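Local structure of uncharacterized protein Rv2277c (5VUG) at residues D22-A30 with Y99-P107; D61-A69 with L80-N88. The protein is of unknown physiological role but probably hydrolyses phosphoric diesters, as a TIM-barrel member of the glycerophosphodiester phosphodiesterase family. All blocks are in the same frame, centred on the assembly; numbering follows the deposited sequence.

Overall arrangement
Contacts 1 and 2 show how a long excursion from a TIM barrel is held at two nested levels. Contact 2 is nested inside the loop closed by contact 1: 61-69 and 80-88 fold against each other, while 99-107 rests on 22-30 at the start of helix 28-36. Their centres lie 10 Å apart, on the same side of the chain's centre. Two probable hydrogen bonds join them directly, Asn84 ND2 to Tyr99 O (2.9 Å) and Arg100 NE to Trp87 O (2.7 Å). The side chain of Asn26 in contact 1 is about 9 Å from a bound glycerol, and that of Leu65 in contact 2 about 12 Å from a bound glycerol.

Contact 1 of 2, residues D22-A30 with Y99-P107; sequences DFPENTVLA and YRQRATPIP
Mainly apolar packing, bridged by two waters, joins the turn that leads into helix 28-36 to the irregular segment 99-107, which comes back to the barrel just before helix 109-114. Pro24 lies across one face of the Tyr99 ring in a CH-pi contact, its CG 3.9 Å from the ring centroid and displaced toward the rim. The phenol oxygen continues past the proline to the edge of Phe23, where Tyr99 OH comes within 3.2 Å of Phe23 CD1 near the plane of that ring. A water linked to this hydroxyl donates to Asp22 O.

Leu29 is the other centre of the packing. With CG anti to the backbone N (chi1 180°), it sends CD2 to Tyr99 CE1 (3.5 Å) and to the methyl of Thr104, while the same CD2 sits 4.0 Å above the plane of the Arg102 guanidinium, over its middle. Thr104 OG1 lies 3.5 Å from Pro24 CB. Farther along, Pro107 fits against the backbone of Asn26 and beside Val28, whose CG2 meets Pro107 CB at 3.7 Å. A second water accepts from Val28 N and donates to Pro105 O, serving an amide of the helix's first turn.

Thr27 fixes the shape of the turn: chi1 of 63° puts OG1 where it donates to Pro24 O (2.8 Å) and accepts from Ala30 N. Glu25, inside the turn, forms salt bridges with Arg17 and Arg58. The whole is a type II turn running into a threonine N-cap at the first helix of a TIM barrel.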
loop_
_atom_site.group_PDB
_atom_site.type_symbol
_atom_site.label_atom_id
_atom_site.label_comp_id
_atom_site.label_asym_id
_atom_site.label_seq_id
_atom_site.Cartn_x
_atom_site.Cartn_y
_atom_site.Cartn_z
ATOM N N ASP A 22 -20.725 0.314 -25.552
ATOM C CA ASP A 22 -21.927 0.347 -26.378
ATOM C C ASP A 22 -21.667 0.778 -27.819
ATOM O O ASP A 22 -22.317 0.268 -28.738
ATOM C CB ASP A 22 -22.955 1.300 -25.759
ATOM C CG ASP A 22 -23.467 0.826 -24.408
ATOM O OD1 ASP A 22 -23.303 -0.365 -24.066
ATOM O OD2 ASP A 22 -24.056 1.657 -23.687
ATOM N N PHE A 23 -20.779 1.744 -28.027
ATOM C CA PHE A 23 -20.504 2.329 -29.333
ATOM C C PHE A 23 -19.048 2.756 -29.345
ATOM O O PHE A 23 -18.429 2.868 -28.280
ATOM C CB PHE A 23 -21.401 3.550 -29.592
ATOM C CG PHE A 23 -22.855 3.208 -29.718
ATOM C CD1 PHE A 23 -23.386 2.822 -30.941
ATOM C CD2 PHE A 23 -23.687 3.252 -28.606
ATOM C CE1 PHE A 23 -24.719 2.492 -31.053
ATOM C CE2 PHE A 23 -25.029 2.915 -28.710
ATOM C CZ PHE A 23 -25.547 2.546 -29.933
ATOM N N PRO A 24 -18.459 2.996 -30.543
ATOM C CA PRO A 24 -17.043 3.399 -30.605
ATOM C C PRO A 24 -16.721 4.554 -29.670
ATOM O O PRO A 24 -17.365 5.607 -29.726
ATOM C CB PRO A 24 -16.862 3.795 -32.075
ATOM C CG PRO A 24 -17.820 2.866 -32.798
ATOM C CD PRO A 24 -19.029 2.792 -31.890
ATOM N N GLU A 25 -15.751 4.348 -28.784
ATOM C CA GLU A 25 -15.495 5.323 -27.735
ATOM C C GLU A 25 -15.078 6.665 -28.327
ATOM O O GLU A 25 -14.468 6.743 -29.396
ATOM C CB GLU A 25 -14.416 4.812 -26.783
ATOM C CG GLU A 25 -13.071 4.522 -27.446
ATOM C CD GLU A 25 -12.020 4.156 -26.439
ATOM O OE1 GLU A 25 -12.162 3.102 -25.796
ATOM O OE2 GLU A 25 -11.060 4.932 -26.277
ATOM N N ASN A 26 -15.427 7.740 -27.623
ATOM C CA ASN A 26 -14.959 9.072 -27.986
ATOM C C ASN A 26 -15.380 9.494 -29.401
ATOM O O ASN A 26 -14.651 10.210 -30.091
ATOM C CB ASN A 26 -13.447 9.205 -27.775
ATOM C CG ASN A 26 -13.073 9.319 -26.309
ATOM O OD1 ASN A 26 -13.706 10.072 -25.553
ATOM N ND2 ASN A 26 -12.033 8.582 -25.894
ATOM N N THR A 27 -16.579 9.084 -29.829
ATOM C CA THR A 27 -17.157 9.535 -31.095
ATOM C C THR A 27 -18.480 10.247 -30.839
ATOM O O THR A 27 -19.111 10.061 -29.800
ATOM C CB THR A 27 -17.395 8.377 -32.083
ATOM O OG1 THR A 27 -18.353 7.465 -31.529
ATOM C CG2 THR A 27 -16.079 7.652 -32.386
ATOM N N VAL A 28 -18.902 11.067 -31.808
ATOM C CA VAL A 28 -20.201 11.736 -31.695
ATOM C C VAL A 28 -21.342 10.720 -31.665
ATOM O O VAL A 28 -22.306 10.880 -30.906
ATOM C CB VAL A 28 -20.376 12.812 -32.784
ATOM C CG1 VAL A 28 -21.831 13.332 -32.816
ATOM C CG2 VAL A 28 -19.382 13.958 -32.543
ATOM N N LEU A 29 -21.236 9.640 -32.451
ATOM C CA LEU A 29 -22.250 8.586 -32.381
ATOM C C LEU A 29 -22.409 8.080 -30.952
ATOM O O LEU A 29 -23.529 7.967 -30.438
ATOM C CB LEU A 29 -21.929 7.433 -33.343
ATOM C CG LEU A 29 -22.947 6.277 -33.321
ATOM C CD1 LEU A 29 -24.300 6.758 -33.800
ATOM C CD2 LEU A 29 -22.495 5.077 -34.155
ATOM N N ALA A 30 -21.289 7.803 -30.277
ATOM C CA ALA A 30 -21.367 7.322 -28.903
ATOM C C ALA A 30 -21.951 8.378 -27.970
ATOM O O ALA A 30 -22.792 8.061 -27.120
ATOM C CB ALA A 30 -19.988 6.883 -28.415
ATOM N N TYR A 99 -18.398 -1.023 -37.762
ATOM C CA TYR A 99 -18.233 0.376 -38.130
ATOM C C TYR A 99 -17.152 0.611 -39.181
ATOM O O TYR A 99 -16.908 1.764 -39.548
ATOM C CB TYR A 99 -18.045 1.263 -36.887
ATOM C CG TYR A 99 -19.277 1.257 -36.013
ATOM C CD1 TYR A 99 -20.356 2.073 -36.307
ATOM C CD2 TYR A 99 -19.376 0.404 -34.913
ATOM C CE1 TYR A 99 -21.501 2.055 -35.522
ATOM C CE2 TYR A 99 -20.514 0.383 -34.125
ATOM C CZ TYR A 99 -21.574 1.213 -34.432
ATOM O OH TYR A 99 -22.720 1.196 -33.657
ATOM N N ARG A 100 -16.516 -0.444 -39.694
ATOM C CA ARG A 100 -15.643 -0.255 -40.851
ATOM C C ARG A 100 -16.430 0.178 -42.077
ATOM O O ARG A 100 -15.881 0.849 -42.958
ATOM C CB ARG A 100 -14.869 -1.530 -41.162
ATOM C CG ARG A 100 -13.832 -1.807 -40.132
ATOM C CD ARG A 100 -12.712 -2.675 -40.642
ATOM N NE ARG A 100 -11.808 -2.898 -39.529
ATOM C CZ ARG A 100 -10.854 -3.812 -39.484
ATOM N NH1 ARG A 100 -10.647 -4.632 -40.515
ATOM N NH2 ARG A 100 -10.109 -3.898 -38.395
ATOM N N GLN A 101 -17.705 -0.189 -42.151
ATOM C CA GLN A 101 -18.551 0.195 -43.268
ATOM C C GLN A 101 -19.473 1.361 -42.945
ATOM O O GLN A 101 -20.158 1.857 -43.847
ATOM C CB GLN A 101 -19.375 -1.006 -43.750
ATOM C CG GLN A 101 -18.763 -2.366 -43.416
ATOM C CD GLN A 101 -17.369 -2.563 -43.997
ATOM O OE1 GLN A 101 -16.973 -1.890 -44.950
ATOM N NE2 GLN A 101 -16.617 -3.492 -43.415
ATOM N N ARG A 102 -19.508 1.813 -41.681
ATOM C CA ARG A 102 -20.314 2.961 -41.259
ATOM C C ARG A 102 -19.414 3.774 -40.328
ATOM O O ARG A 102 -19.507 3.667 -39.105
ATOM C CB ARG A 102 -21.608 2.531 -40.561
ATOM C CG ARG A 102 -22.536 3.692 -40.168
ATOM C CD ARG A 102 -22.511 3.985 -38.662
ATOM N NE ARG A 102 -23.389 5.096 -38.285
ATOM C CZ ARG A 102 -22.967 6.316 -37.960
ATOM N NH1 ARG A 102 -21.671 6.600 -37.956
ATOM N NH2 ARG A 102 -23.846 7.256 -37.632
ATOM N N ALA A 103 -18.548 4.593 -40.924
ATOM C CA ALA A 103 -17.465 5.217 -40.171
ATOM C C ALA A 103 -17.988 6.135 -39.071
ATOM O O ALA A 103 -18.978 6.855 -39.248
ATOM C CB ALA A 103 -16.554 6.010 -41.106
ATOM N N THR A 104 -17.315 6.083 -37.921
ATOM C CA THR A 104 -17.486 7.042 -36.835
ATOM C C THR A 104 -16.171 7.805 -36.714
ATOM O O THR A 104 -15.214 7.300 -36.103
ATOM C CB THR A 104 -17.811 6.315 -35.523
ATOM O OG1 THR A 104 -16.812 5.318 -35.262
ATOM C CG2 THR A 104 -19.176 5.632 -35.594
ATOM N N PRO A 105 -16.055 9.000 -37.294
ATOM C CA PRO A 105 -14.751 9.671 -37.359
ATOM C C PRO A 105 -14.316 10.225 -36.010
ATOM O O PRO A 105 -15.107 10.384 -35.082
ATOM C CB PRO A 105 -14.981 10.811 -38.358
ATOM C CG PRO A 105 -16.447 11.045 -38.351
ATOM C CD PRO A 105 -17.097 9.725 -38.038
ATOM N N ILE A 106 -13.029 10.547 -35.921
ATOM C CA ILE A 106 -12.536 11.319 -34.776
ATOM C C ILE A 106 -13.219 12.680 -34.764
ATOM O O ILE A 106 -13.119 13.422 -35.753
ATOM C CB ILE A 106 -11.012 11.503 -34.824
ATOM C CG1 ILE A 106 -10.285 10.161 -34.694
ATOM C CG2 ILE A 106 -10.560 12.503 -33.748
ATOM C CD1 ILE A 106 -8.771 10.280 -34.879
ATOM N N PRO A 107 -13.885 13.066 -33.665
ATOM C CA PRO A 107 -14.498 14.398 -33.589
ATOM C C PRO A 107 -13.601 15.416 -32.900
ATOM O O PRO A 107 -12.736 15.054 -32.095
ATOM C CB PRO A 107 -15.735 14.137 -32.728
ATOM C CG PRO A 107 -15.220 13.078 -31.717
ATOM C CD PRO A 107 -14.209 12.236 -32.482
HETATM O O HOH W 1 -22.765 -0.526 -31.447
HETATM O O HOH W 2 -17.532 11.371 -34.395
#

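Contact 2 of 2, residues D61-A69 with L80-N88; sequences DLATLTDGA and LQQLNAGWN
Leu65 O gathers three donors of unequal strength: a water donates to it at 2.7 Å, Trp87 N reaches it through a weak hydrogen bond of 3.4 Å while also donating to Asn84 O within its own turn, and Ala85 CA makes a CH...O contact. That water in turn accepts from Asn88 N. Stronger direct bonds lie to either side along 61-69. Asn88 ND2 donates to Thr64 O (2.9 Å, 165° at the hydrogen), coming from above the carbonyl plane although the acceptor lies in the plane of its own amide.

Asp67 takes the amide of Asn84 on the syn side of OD1, at 2.9 Å. Its CG stands between backbone N and carbonyl carbon (chi1 52°), and its CB lies squarely over the six-membered ring of Trp87, 3.6 Å from the centroid. Leu83 adds the apolar part, sending CD1 to Leu62 and CD2 to the backbone of Gly68, while Leu80 CD2 meets both methyls of Leu62.

Thr66 OG1 accepts from Gly68 N, closing an ST turn; Asn84 OD1 makes an Asx turn. Such turns build the excursion between strand 54-56 and helix 109-114, probably the small insertion after the second barrel strand known in glycerophosphodiester phosphodiesterases.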
loop_
_atom_site.group_PDB
_atom_site.type_symbol
_atom_site.label_atom_id
_atom_site.label_comp_id
_atom_site.label_asym_id
_atom_site.label_seq_id
_atom_site.Cartn_x
_atom_site.Cartn_y
_atom_site.Cartn_z
ATOM N N ASP A 61 -1.484 5.893 -29.703
ATOM C CA ASP A 61 -1.311 5.789 -31.147
ATOM C C ASP A 61 -2.653 5.625 -31.848
ATOM O O ASP A 61 -3.544 4.913 -31.367
ATOM C CB ASP A 61 -0.366 4.650 -31.554
ATOM C CG ASP A 61 0.192 4.837 -32.958
ATOM O OD1 ASP A 61 -0.462 4.404 -33.947
ATOM O OD2 ASP A 61 1.282 5.441 -33.074
ATOM N N LEU A 62 -2.768 6.284 -33.000
ATOM C CA LEU A 62 -3.972 6.212 -33.819
ATOM C C LEU A 62 -4.282 4.796 -34.300
ATOM O O LEU A 62 -5.441 4.503 -34.617
ATOM C CB LEU A 62 -3.843 7.184 -35.000
ATOM C CG LEU A 62 -3.908 8.664 -34.599
ATOM C CD1 LEU A 62 -3.340 9.540 -35.694
ATOM C CD2 LEU A 62 -5.348 9.054 -34.314
ATOM N N ALA A 63 -3.283 3.915 -34.388
ATOM C CA ALA A 63 -3.557 2.576 -34.892
ATOM C C ALA A 63 -4.454 1.765 -33.965
ATOM O O ALA A 63 -5.095 0.811 -34.418
ATOM C CB ALA A 63 -2.251 1.819 -35.147
ATOM N N THR A 64 -4.518 2.112 -32.680
ATOM C CA THR A 64 -5.273 1.285 -31.745
ATOM C C THR A 64 -6.752 1.246 -32.107
ATOM O O THR A 64 -7.391 0.189 -32.025
ATOM C CB THR A 64 -5.049 1.779 -30.314
ATOM O OG1 THR A 64 -3.655 1.673 -30.000
ATOM C CG2 THR A 64 -5.852 0.947 -29.318
ATOM N N LEU A 65 -7.308 2.376 -32.550
ATOM C CA LEU A 65 -8.741 2.458 -32.813
ATOM C C LEU A 65 -9.110 2.982 -34.197
ATOM O O LEU A 65 -10.307 3.101 -34.490
ATOM C CB LEU A 65 -9.437 3.307 -31.738
ATOM C CG LEU A 65 -9.251 2.825 -30.297
ATOM C CD1 LEU A 65 -9.793 3.882 -29.323
ATOM C CD2 LEU A 65 -9.947 1.486 -30.079
ATOM N N THR A 66 -8.139 3.310 -35.051
ATOM C CA THR A 66 -8.447 3.901 -36.354
ATOM C C THR A 66 -7.698 3.171 -37.462
ATOM O O THR A 66 -6.887 2.265 -37.222
ATOM C CB THR A 66 -8.120 5.406 -36.429
ATOM O OG1 THR A 66 -6.724 5.589 -36.692
ATOM C CG2 THR A 66 -8.503 6.162 -35.135
ATOM N N ASP A 67 -7.969 3.600 -38.696
ATOM C CA ASP A 67 -7.260 3.112 -39.867
ATOM C C ASP A 67 -5.973 3.878 -40.155
ATOM O O ASP A 67 -5.334 3.620 -41.178
ATOM C CB ASP A 67 -8.181 3.090 -41.091
ATOM C CG ASP A 67 -8.894 4.417 -41.328
ATOM O OD1 ASP A 67 -9.194 5.137 -40.360
ATOM O OD2 ASP A 67 -9.159 4.736 -42.502
ATOM N N GLY A 68 -5.581 4.811 -39.285
ATOM C CA GLY A 68 -4.325 5.518 -39.400
ATOM C C GLY A 68 -3.320 5.061 -38.348
ATOM O O GLY A 68 -3.603 4.218 -37.501
ATOM N N ALA A 69 -2.123 5.648 -38.418
ATOM C CA ALA A 69 -1.041 5.291 -37.507
ATOM C C ALA A 69 -0.277 6.537 -37.086
ATOM O O ALA A 69 -0.140 7.488 -37.857
ATOM C CB ALA A 69 -0.065 4.271 -38.130
ATOM N N LEU A 80 -7.042 14.076 -39.144
ATOM C CA LEU A 80 -7.631 13.253 -38.093
ATOM C C LEU A 80 -9.106 13.000 -38.352
ATOM O O LEU A 80 -9.603 11.894 -38.110
ATOM C CB LEU A 80 -7.451 13.933 -36.734
ATOM C CG LEU A 80 -6.006 13.985 -36.238
ATOM C CD1 LEU A 80 -5.826 15.067 -35.186
ATOM C CD2 LEU A 80 -5.614 12.636 -35.693
ATOM N N GLN A 81 -9.826 14.016 -38.829
ATOM C CA GLN A 81 -11.261 13.867 -39.045
ATOM C C GLN A 81 -11.589 12.968 -40.230
ATOM O O GLN A 81 -12.757 12.599 -40.407
ATOM C CB GLN A 81 -11.929 15.237 -39.181
ATOM C CG GLN A 81 -11.967 16.025 -37.882
ATOM C CD GLN A 81 -12.715 17.338 -38.024
ATOM O OE1 GLN A 81 -12.208 18.295 -38.613
ATOM N NE2 GLN A 81 -13.932 17.385 -37.498
ATOM N N GLN A 82 -10.595 12.599 -41.033
ATOM C CA GLN A 82 -10.787 11.594 -42.066
ATOM C C GLN A 82 -10.616 10.168 -41.555
ATOM O O GLN A 82 -10.996 9.227 -42.262
ATOM C CB GLN A 82 -9.834 11.852 -43.239
ATOM C CG GLN A 82 -10.144 13.124 -44.003
ATOM C CD GLN A 82 -11.517 13.090 -44.641
ATOM O OE1 GLN A 82 -12.391 13.895 -44.310
ATOM N NE2 GLN A 82 -11.718 12.151 -45.557
ATOM N N LEU A 83 -10.074 9.981 -40.349
ATOM C CA LEU A 83 -9.858 8.642 -39.816
ATOM C C LEU A 83 -11.136 8.096 -39.199
ATOM O O LEU A 83 -11.920 8.835 -38.594
ATOM C CB LEU A 83 -8.740 8.642 -38.770
ATOM C CG LEU A 83 -7.375 9.123 -39.267
ATOM C CD1 LEU A 83 -6.363 9.157 -38.107
ATOM C CD2 LEU A 83 -6.877 8.245 -40.413
ATOM N N ASN A 84 -11.337 6.792 -39.350
ATOM C CA ASN A 84 -12.513 6.106 -38.825
ATOM C C ASN A 84 -12.146 5.535 -37.458
ATOM O O ASN A 84 -11.437 4.530 -37.368
ATOM C CB ASN A 84 -12.921 5.006 -39.800
ATOM C CG ASN A 84 -14.133 4.230 -39.334
ATOM O OD1 ASN A 84 -14.684 4.488 -38.265
ATOM N ND2 ASN A 84 -14.570 3.281 -40.153
ATOM N N ALA A 85 -12.635 6.179 -36.386
ATOM C CA ALA A 85 -12.394 5.748 -35.008
ATOM C C ALA A 85 -13.275 4.572 -34.583
ATOM O O ALA A 85 -13.262 4.188 -33.405
ATOM C CB ALA A 85 -12.580 6.927 -34.043
ATOM N N GLY A 86 -14.056 4.011 -35.498
ATOM C CA GLY A 86 -14.754 2.764 -35.270
ATOM C C GLY A 86 -14.074 1.575 -35.905
ATOM O O GLY A 86 -14.660 0.487 -35.952
ATOM N N TRP A 87 -12.842 1.752 -36.383
ATOM C CA TRP A 87 -12.190 0.750 -37.225
ATOM C C TRP A 87 -12.081 -0.599 -36.533
ATOM O O TRP A 87 -12.216 -1.647 -37.180
ATOM C CB TRP A 87 -10.793 1.241 -37.577
ATOM C CG TRP A 87 -10.101 0.439 -38.627
ATOM C CD1 TRP A 87 -9.064 -0.440 -38.450
ATOM C CD2 TRP A 87 -10.371 0.466 -40.026
ATOM N NE1 TRP A 87 -8.679 -0.965 -39.660
ATOM C CE2 TRP A 87 -9.467 -0.424 -40.644
ATOM C CE3 TRP A 87 -11.290 1.155 -40.821
ATOM C CZ2 TRP A 87 -9.455 -0.634 -42.014
ATOM C CZ3 TRP A 87 -11.276 0.940 -42.183
ATOM C CH2 TRP A 87 -10.369 0.049 -42.764
ATOM N N ASN A 88 -11.827 -0.599 -35.222
ATOM C CA ASN A 88 -11.566 -1.821 -34.470
ATOM C C ASN A 88 -12.649 -2.153 -33.453
ATOM O O ASN A 88 -12.482 -3.094 -32.664
ATOM C CB ASN A 88 -10.192 -1.740 -33.806
ATOM C CG ASN A 88 -9.070 -1.845 -34.817
ATOM O OD1 ASN A 88 -9.201 -2.553 -35.828
ATOM N ND2 ASN A 88 -7.965 -1.131 -34.573
HETATM O O HOH W 3 -5.956 -0.260 -36.849
HETATM O O HOH W 4 -12.018 1.364 -33.233
#